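Side-chain contacts in diguanylate cyclase/phosphodiesterase (Caldicellulosiruptor saccharolyticus, PDB 3MTK), which probably takes part in cyclic di-GMP turnover, this chain being the GGDEF domain of a longer protein that is likely to have cyclic-guanylate phosphodiesterase activity: residues C92-E95 / D99-E102; Q107-Y112 / V121-G126; N78-I83 / F88-K93. All blocks are in the same frame, centred on the assembly; numbering follows the deposited sequence.

Interaction 1 (C92-E95 / D99-E102); sequences CKSE and DFIE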
loop_
_atom_site.group_PDB
_atom_site.type_symbol
_atom_site.label_atom_id
_atom_site.label_comp_id
_atom_site.label_asym_id
_atom_site.label_seq_id
_atom_site.Cartn_x
_atom_site.Cartn_y
_atom_site.Cartn_z
ATOM N N CYS A 92 2.314 9.677 -1.830
ATOM C CA CYS A 92 3.440 10.326 -1.178
ATOM C C CYS A 92 4.268 11.204 -2.096
ATOM O O CYS A 92 4.489 10.881 -3.262
ATOM C CB CYS A 92 4.361 9.287 -0.543
ATOM S SG CYS A 92 5.382 8.430 -1.739
ATOM N N LYS A 93 4.720 12.323 -1.546
ATOM C CA LYS A 93 5.570 13.254 -2.273
ATOM C C LYS A 93 6.971 12.907 -1.789
ATOM O O LYS A 93 7.216 12.867 -0.585
ATOM C CB LYS A 93 5.210 14.697 -1.906
ATOM C CG LYS A 93 5.170 14.957 -0.404
ATOM C CD LYS A 93 4.795 16.393 -0.081
ATOM C CE LYS A 93 4.904 16.662 1.410
ATOM N NZ LYS A 93 4.514 18.056 1.754
ATOM N N SER A 94 7.885 12.632 -2.713
ATOM C CA SER A 94 9.239 12.273 -2.313
ATOM C C SER A 94 10.288 12.485 -3.394
ATOM O O SER A 94 10.133 12.033 -4.531
ATOM C CB SER A 94 9.274 10.816 -1.854
ATOM O OG SER A 94 8.353 10.604 -0.801
ATOM N N GLU A 95 11.362 13.176 -3.017
ATOM C CA GLU A 95 12.457 13.456 -3.932
ATOM C C GLU A 95 13.116 12.140 -4.329
ATOM O O GLU A 95 13.473 11.938 -5.491
ATOM C CB GLU A 95 13.463 14.395 -3.261
ATOM C CG GLU A 95 12.905 15.793 -3.008
ATOM C CD GLU A 95 13.891 16.714 -2.309
ATOM O OE1 GLU A 95 13.594 17.925 -2.196
ATOM O OE2 GLU A 95 14.956 16.229 -1.870
ATOM N N ASP A 99 14.315 4.888 -2.176
ATOM C CA ASP A 99 14.798 4.747 -0.806
ATOM C C ASP A 99 13.622 4.744 0.162
ATOM O O ASP A 99 13.643 4.049 1.176
ATOM C CB ASP A 99 15.748 5.898 -0.462
ATOM C CG ASP A 99 15.844 6.150 1.035
ATOM O OD1 ASP A 99 16.325 5.260 1.773
ATOM O OD2 ASP A 99 15.429 7.245 1.476
ATOM N N PHE A 100 12.603 5.535 -0.158
ATOM C CA PHE A 100 11.407 5.627 0.665
ATOM C C PHE A 100 10.768 4.245 0.712
ATOM O O PHE A 100 10.368 3.758 1.770
ATOM C CB PHE A 100 10.427 6.626 0.047
ATOM C CG PHE A 100 9.112 6.712 0.768
ATOM C CD1 PHE A 100 8.997 7.424 1.960
ATOM C CD2 PHE A 100 7.989 6.053 0.273
ATOM C CE1 PHE A 100 7.775 7.479 2.651
ATOM C CE2 PHE A 100 6.771 6.101 0.953
ATOM C CZ PHE A 100 6.663 6.815 2.144
ATOM N N ILE A 101 10.690 3.620 -0.456
ATOM C CA ILE A 101 10.106 2.298 -0.607
ATOM C C ILE A 101 10.880 1.246 0.171
ATOM O O ILE A 101 10.298 0.451 0.906
ATOM C CB ILE A 101 10.063 1.907 -2.100
ATOM C CG1 ILE A 101 8.970 2.717 -2.807
ATOM C CG2 ILE A 101 9.858 0.402 -2.249
ATOM C CD1 ILE A 101 8.902 2.503 -4.313
ATOM N N GLU A 102 12.199 1.254 0.009
ATOM C CA GLU A 102 13.063 0.293 0.683
ATOM C C GLU A 102 13.053 0.479 2.195
ATOM O O GLU A 102 12.978 -0.492 2.954
ATOM C CB GLU A 102 14.488 0.419 0.150
ATOM C CG GLU A 102 14.541 0.572 -1.353
ATOM C CD GLU A 102 15.937 0.423 -1.898
ATOM O OE1 GLU A 102 16.865 1.015 -1.306
ATOM O OE2 GLU A 102 16.106 -0.284 -2.918
#

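Interaction 2 (Q107-Y112 / V121-G126); sequences QLLLPY and VNFNIG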
loop_
_atom_site.group_PDB
_atom_site.type_symbol
_atom_site.label_atom_id
_atom_site.label_comp_id
_atom_site.label_asym_id
_atom_site.label_seq_id
_atom_site.Cartn_x
_atom_site.Cartn_y
_atom_site.Cartn_z
ATOM N N GLN A 107 11.362 -2.185 6.987
ATOM C CA GLN A 107 10.625 -2.128 8.239
ATOM C C GLN A 107 9.406 -3.055 8.238
ATOM O O GLN A 107 9.105 -3.714 9.247
ATOM C CB GLN A 107 10.200 -0.687 8.507
ATOM C CG GLN A 107 11.405 0.230 8.675
ATOM C CD GLN A 107 11.025 1.690 8.757
ATOM O OE1 GLN A 107 10.343 2.116 9.691
ATOM N NE2 GLN A 107 11.462 2.469 7.772
ATOM N N LEU A 108 8.699 -3.109 7.112
ATOM C CA LEU A 108 7.533 -3.979 7.008
ATOM C C LEU A 108 7.965 -5.431 7.158
ATOM O O LEU A 108 7.217 -6.268 7.651
ATOM C CB LEU A 108 6.839 -3.785 5.663
ATOM C CG LEU A 108 5.890 -2.586 5.578
ATOM C CD1 LEU A 108 5.378 -2.447 4.145
ATOM C CD2 LEU A 108 4.732 -2.777 6.560
ATOM N N LEU A 109 9.190 -5.711 6.733
ATOM C CA LEU A 109 9.758 -7.044 6.798
ATOM C C LEU A 109 10.063 -7.447 8.230
ATOM O O LEU A 109 10.330 -8.615 8.501
ATOM C CB LEU A 109 11.028 -7.091 5.953
ATOM C CG LEU A 109 10.955 -7.778 4.589
ATOM C CD1 LEU A 109 9.539 -7.784 4.049
ATOM C CD2 LEU A 109 11.907 -7.085 3.648
ATOM N N LEU A 110 10.025 -6.475 9.140
ATOM C CA LEU A 110 10.291 -6.727 10.557
ATOM C C LEU A 110 9.126 -7.503 11.176
ATOM O O LEU A 110 7.966 -7.266 10.843
ATOM C CB LEU A 110 10.507 -5.402 11.309
ATOM C CG LEU A 110 11.950 -4.993 11.619
ATOM C CD1 LEU A 110 12.812 -5.120 10.392
ATOM C CD2 LEU A 110 11.971 -3.585 12.141
ATOM N N PRO A 111 9.422 -8.427 12.097
ATOM C CA PRO A 111 8.407 -9.251 12.761
ATOM C C PRO A 111 7.248 -8.474 13.377
ATOM O O PRO A 111 7.354 -7.278 13.648
ATOM C CB PRO A 111 9.209 -9.999 13.826
ATOM C CG PRO A 111 10.605 -10.052 13.243
ATOM C CD PRO A 111 10.758 -8.674 12.667
ATOM N N TYR A 112 6.134 -9.170 13.583
ATOM C CA TYR A 112 4.953 -8.583 14.201
ATOM C C TYR A 112 4.622 -9.454 15.401
ATOM O O TYR A 112 4.535 -10.679 15.284
ATOM C CB TYR A 112 3.750 -8.572 13.243
ATOM C CG TYR A 112 3.930 -7.716 12.016
ATOM C CD1 TYR A 112 4.545 -8.216 10.880
ATOM C CD2 TYR A 112 3.520 -6.382 12.013
ATOM C CE1 TYR A 112 4.758 -7.421 9.778
ATOM C CE2 TYR A 112 3.728 -5.578 10.910
ATOM C CZ TYR A 112 4.351 -6.102 9.800
ATOM O OH TYR A 112 4.607 -5.290 8.726
ATOM N N VAL A 121 5.930 -11.638 7.532
ATOM C CA VAL A 121 5.222 -11.719 6.267
ATOM C C VAL A 121 6.045 -11.111 5.161
ATOM O O VAL A 121 6.967 -10.352 5.416
ATOM C CB VAL A 121 3.899 -10.962 6.309
ATOM C CG1 VAL A 121 2.892 -11.719 7.141
ATOM C CG2 VAL A 121 4.138 -9.575 6.868
ATOM N N ASN A 122 5.691 -11.448 3.931
ATOM C CA ASN A 122 6.364 -10.935 2.753
ATOM C C ASN A 122 5.456 -9.963 2.044
ATOM O O ASN A 122 4.241 -10.003 2.230
ATOM C CB ASN A 122 6.722 -12.078 1.822
ATOM C CG ASN A 122 7.871 -12.886 2.347
ATOM O OD1 ASN A 122 7.987 -14.079 2.073
ATOM N ND2 ASN A 122 8.742 -12.233 3.107
ATOM N N PHE A 123 6.055 -9.090 1.236
ATOM C CA PHE A 123 5.309 -8.076 0.502
ATOM C C PHE A 123 5.869 -7.907 -0.897
ATOM O O PHE A 123 6.848 -8.544 -1.275
ATOM C CB PHE A 123 5.414 -6.703 1.191
ATOM C CG PHE A 123 4.995 -6.690 2.648
ATOM C CD1 PHE A 123 5.831 -7.202 3.635
ATOM C CD2 PHE A 123 3.781 -6.146 3.025
ATOM C CE1 PHE A 123 5.461 -7.171 4.977
ATOM C CE2 PHE A 123 3.402 -6.106 4.365
ATOM C CZ PHE A 123 4.245 -6.620 5.342
ATOM N N ASN A 124 5.221 -7.026 -1.650
ATOM C CA ASN A 124 5.630 -6.640 -2.987
ATOM C C ASN A 124 5.072 -5.239 -3.159
ATOM O O ASN A 124 4.015 -4.903 -2.600
ATOM C CB ASN A 124 5.099 -7.598 -4.045
ATOM C CG ASN A 124 6.122 -8.673 -4.403
ATOM O OD1 ASN A 124 7.185 -8.375 -4.978
ATOM N ND2 ASN A 124 5.822 -9.917 -4.048
ATOM N N ILE A 125 5.797 -4.411 -3.899
ATOM C CA ILE A 125 5.387 -3.036 -4.083
ATOM C C ILE A 125 5.414 -2.555 -5.521
ATOM O O ILE A 125 6.394 -2.754 -6.237
ATOM C CB ILE A 125 6.265 -2.106 -3.218
ATOM C CG1 ILE A 125 5.849 -2.242 -1.753
ATOM C CG2 ILE A 125 6.147 -0.674 -3.683
ATOM C CD1 ILE A 125 6.706 -1.423 -0.784
ATOM N N GLY A 126 4.315 -1.929 -5.928
ATOM C CA GLY A 126 4.210 -1.379 -7.262
ATOM C C GLY A 126 3.983 0.107 -7.068
ATOM O O GLY A 126 3.112 0.504 -6.285
HETATM O O HOH W 1 9.397 -10.808 7.418
#

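Interaction 3 (N78-I83 / F88-K93); sequences NKAFKI and FAIICK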
loop_
_atom_site.group_PDB
_atom_site.type_symbol
_atom_site.label_atom_id
_atom_site.label_comp_id
_atom_site.label_asym_id
_atom_site.label_seq_id
_atom_site.Cartn_x
_atom_site.Cartn_y
_atom_site.Cartn_z
ATOM N N ASN A 78 1.625 12.323 4.158
ATOM C CA ASN A 78 1.316 11.303 3.161
ATOM C C ASN A 78 0.067 10.551 3.593
ATOM O O ASN A 78 -0.249 10.491 4.784
ATOM C CB ASN A 78 2.491 10.334 3.015
ATOM C CG ASN A 78 3.720 10.998 2.430
ATOM O OD1 ASN A 78 4.834 10.496 2.565
ATOM N ND2 ASN A 78 3.519 12.131 1.764
ATOM N N LYS A 79 -0.639 9.980 2.625
ATOM C CA LYS A 79 -1.871 9.249 2.899
ATOM C C LYS A 79 -1.718 7.750 2.707
ATOM O O LYS A 79 -1.001 7.293 1.811
ATOM C CB LYS A 79 -2.991 9.759 1.989
ATOM C CG LYS A 79 -3.426 11.183 2.270
ATOM C CD LYS A 79 -4.092 11.292 3.636
ATOM C CE LYS A 79 -5.375 10.460 3.703
ATOM N NZ LYS A 79 -6.187 10.728 4.933
ATOM N N ALA A 80 -2.405 6.992 3.554
ATOM C CA ALA A 80 -2.370 5.538 3.500
ATOM C C ALA A 80 -3.800 5.025 3.377
ATOM O O ALA A 80 -4.694 5.507 4.072
ATOM C CB ALA A 80 -1.717 4.990 4.758
ATOM N N PHE A 81 -4.015 4.048 2.494
ATOM C CA PHE A 81 -5.348 3.487 2.282
ATOM C C PHE A 81 -5.366 1.968 2.259
ATOM O O PHE A 81 -4.350 1.326 1.970
ATOM C CB PHE A 81 -5.925 3.977 0.951
ATOM C CG PHE A 81 -5.689 5.432 0.687
ATOM C CD1 PHE A 81 -4.448 5.884 0.246
ATOM C CD2 PHE A 81 -6.699 6.361 0.897
ATOM C CE1 PHE A 81 -4.216 7.238 0.021
ATOM C CE2 PHE A 81 -6.479 7.723 0.677
ATOM C CZ PHE A 81 -5.236 8.161 0.238
ATOM N N LYS A 82 -6.529 1.397 2.560
ATOM C CA LYS A 82 -6.706 -0.049 2.512
ATOM C C LYS A 82 -7.670 -0.258 1.355
ATOM O O LYS A 82 -8.861 0.023 1.479
ATOM C CB LYS A 82 -7.318 -0.583 3.804
ATOM C CG LYS A 82 -7.546 -2.095 3.786
ATOM C CD LYS A 82 -6.228 -2.873 3.844
ATOM C CE LYS A 82 -6.427 -4.377 3.640
ATOM N NZ LYS A 82 -7.474 -4.991 4.512
ATOM N N ILE A 83 -7.159 -0.755 0.232
ATOM C CA ILE A 83 -7.982 -0.934 -0.952
ATOM C C ILE A 83 -8.332 -2.360 -1.349
ATOM O O ILE A 83 -9.095 -2.578 -2.283
ATOM C CB ILE A 83 -7.316 -0.248 -2.154
ATOM C CG1 ILE A 83 -5.923 -0.837 -2.382
ATOM C CG2 ILE A 83 -7.204 1.252 -1.893
ATOM C CD1 ILE A 83 -5.187 -0.197 -3.532
ATOM N N PHE A 88 -2.556 -2.468 0.229
ATOM C CA PHE A 88 -2.598 -1.100 0.739
ATOM C C PHE A 88 -2.108 -0.155 -0.345
ATOM O O PHE A 88 -1.434 -0.580 -1.288
ATOM C CB PHE A 88 -1.691 -0.942 1.963
ATOM C CG PHE A 88 -2.165 -1.677 3.183
ATOM C CD1 PHE A 88 -2.946 -1.037 4.137
ATOM C CD2 PHE A 88 -1.777 -2.999 3.414
ATOM C CE1 PHE A 88 -3.337 -1.697 5.318
ATOM C CE2 PHE A 88 -2.158 -3.660 4.580
ATOM C CZ PHE A 88 -2.943 -2.999 5.537
ATOM N N ALA A 89 -2.445 1.127 -0.193
ATOM C CA ALA A 89 -2.036 2.169 -1.139
ATOM C C ALA A 89 -1.514 3.403 -0.406
ATOM O O ALA A 89 -1.992 3.749 0.674
ATOM C CB ALA A 89 -3.212 2.561 -2.030
ATOM N N ILE A 90 -0.529 4.065 -0.994
ATOM C CA ILE A 90 0.022 5.266 -0.392
ATOM C C ILE A 90 0.156 6.378 -1.421
ATOM O O ILE A 90 0.470 6.129 -2.587
ATOM C CB ILE A 90 1.435 5.039 0.190
ATOM C CG1 ILE A 90 1.440 3.870 1.179
ATOM C CG2 ILE A 90 1.914 6.323 0.870
ATOM C CD1 ILE A 90 0.679 4.134 2.455
ATOM N N ILE A 91 -0.113 7.602 -0.986
ATOM C CA ILE A 91 0.055 8.770 -1.834
ATOM C C ILE A 91 1.213 9.444 -1.131
ATOM O O ILE A 91 1.112 9.741 0.058
ATOM C CB ILE A 91 -1.120 9.748 -1.760
ATOM C CG1 ILE A 91 -2.428 9.060 -2.163
ATOM C CG2 ILE A 91 -0.823 10.947 -2.644
ATOM C CD1 ILE A 91 -2.471 8.598 -3.579
ATOM N N CYS A 92 2.314 9.677 -1.830
ATOM C CA CYS A 92 3.440 10.326 -1.178
ATOM C C CYS A 92 4.268 11.204 -2.096
ATOM O O CYS A 92 4.489 10.881 -3.262
ATOM C CB CYS A 92 4.361 9.287 -0.543
ATOM S SG CYS A 92 5.382 8.430 -1.739
ATOM N N LYS A 93 4.720 12.323 -1.546
ATOM C CA LYS A 93 5.570 13.254 -2.273
ATOM C C LYS A 93 6.971 12.907 -1.789
ATOM O O LYS A 93 7.216 12.867 -0.585
ATOM C CB LYS A 93 5.210 14.697 -1.906
ATOM C CG LYS A 93 5.170 14.957 -0.404
ATOM C CD LYS A 93 4.795 16.393 -0.081
ATOM C CE LYS A 93 4.904 16.662 1.410
ATOM N NZ LYS A 93 4.514 18.056 1.754
#

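Interaction 1 (C92-E95 / D99-E102)
Phe100 meets Cys92 and Ser94 across the short beta-alpha connection of this GGDEF domain, where strand 87-93 gives way to helix 97-108. The phenylalanine contributes the most buried surface, 57 Å² of the 113 Å² shared by the two segments. Its CG stands anti to the backbone N (chi1 175°), a torsion that carries the ring off the helix and back to the end of the strand just left.

Cys92 makes the closer approach, with SG 3.8 Å from Phe100 CE2 on the far part of the ring. The sulfur is 4.4 Å from the ring centroid and 34° off the ring normal, so this sulfur-aromatic contact is oblique, neither over the face nor at the edge. Ser94 comes from the same side of the ring plane: its OG lies over that face but displaced to the rim, 4.3 Å from Phe100 CD1. A thiol and a hydroxyl thus share one side of the ring plane, with only the hydroxyl over the face, and no hydrogen bond crosses between the segments.

Backbone hydrogen bonds hold the strand side, from Cys92 to Tyr38 and from Ser94 to Asp36, and Ile40 of strand 37-44 packs against both Cys92 and Phe100. At the start of the helix, Asp99 N is bonded to Asn96 OD1.

The two heteroatoms divide the ring between them: Cys92 SG lies along its CD2-CE2 bond, 4.1 Å from Phe100 CD2, whereas Ser94 OG stands by CD1 on the other side of the ring.

Interaction 2 (Q107-Y112 / V121-G126)
Val121 opens the second segment by setting its CG2 methyl 3.7 Å from Tyr112 CE1, the two side chains crossing at about a right angle. Its carbonyl serves a different partner: one water donates both to Val121 O and, at 2.6 Å, to Leu109 O, bridging the backbones where the segments make no direct hydrogen bond.

Phe123 comes next and carries the largest share of the contact. Leu108 CB sits over one face of its ring, a CH-pi contact 4.0 Å from the centroid and 22° off the normal, while Leu109 CD1 lies near the ring plane at the edge, 3.8 Å from Phe123 CD1. Tyr112 OH arrives obliquely, 3.7 Å from Phe123 CZ. With CG beside the backbone N (chi1 -55°), the phenylalanine reaches from the strand to helix 97-108. Replacing the ring by the methyl of an alanine is likely to strip Leu108 CB, Leu109 CD1 and the Tyr112 hydroxyl of their shared neighbour and open a gap under the helix.

Beyond this contact, Ile125 packs on Ile101, Met104 and Leu105, earlier in the same helix. Around the first segment, Arg69 of helix 56-74 bonds the carbonyls of Gln107, Leu110 and Pro111 and forms a cation-pi pair with Tyr112.

The contact therefore joins helix 97-108 and the chain after it to strand 123-129 and the residues just before it. Its chemistry is divided: carbon contacts round an aromatic ring supply the direct fit, and the polar link between the segments is made through water.

Interaction 3 (N78-I83 / F88-K93)
Lys79 and Ile91 exchange two backbone hydrogen bonds, as do Phe81 and Ala89, making strands 79-84 and 87-93 an antiparallel beta hairpin. In the first pair Lys79 N donates to Ile91 O at 3.1 Å and Ile91 N returns to Lys79 O at 3.0 Å. The second is tighter: Phe81 N lies 2.7 Å from Ala89 O, and Ala89 N is 2.9 Å from Phe81 O. All four are fairly straight, with angles at hydrogen of 154° to 161°. Lys79 O also takes a CA-H...O contact from Ile90 CA at 3.2 Å, so two donors share this acceptor.

Ala80 with Ile90 and Lys82 with Phe88 are the non-hydrogen-bonded pairs. The backbones of Phe88 and Ile90 find their partners in Leu42 and Ile40 of strand 37-44, whereas Lys82 bonds to Pro16 on the outer side. The Asn78 amide lies along Cys92, OD1 3.4 Å from Cys92 CB, without a hydrogen bond across the strands.

Phe81 CE1 meets Ile91 CG1 at 3.4 Å, near the ring plane, and helix 18-30 covers the pair through Leu21. On the other face Lys82, bent at its second torsion (chi2 71°), lays CD over the Phe88 ring, 3.5 Å from CE1.

The turn and the residues up to Phe88 probably correspond to the GGDEF signature, which here departs from the consensus. Chemically, main-chain bonds set the register, while Lys82, the one lysine on the face of Ala80, Phe88 and Ile90, packs through its methylenes and its amine makes a weak hydrogen bond to Phe85 O at the turn.

The three contacts follow one run of chain and meet one mixed sheet. Interaction 3 forms its edge hairpin, interaction 1 folds the chain from that hairpin into helix 97-108, and interaction 2 brings the far end of the helix to strand 123-129. Interactions 1 and 3 share Cys92 and Lys93, have centres about 12 Å apart, and touch where Phe100 CZ lies 4.1 Å from Asn78 OD1. Interactions 1 and 2, with centres about 16 Å apart, touch through Ile101 CG2 and Ile125 CD1 at 3.9 Å. Interactions 2 and 3 come no nearer than about 6 Å between atoms. The probable signature region closes interaction 3; no ligand takes part in any contact.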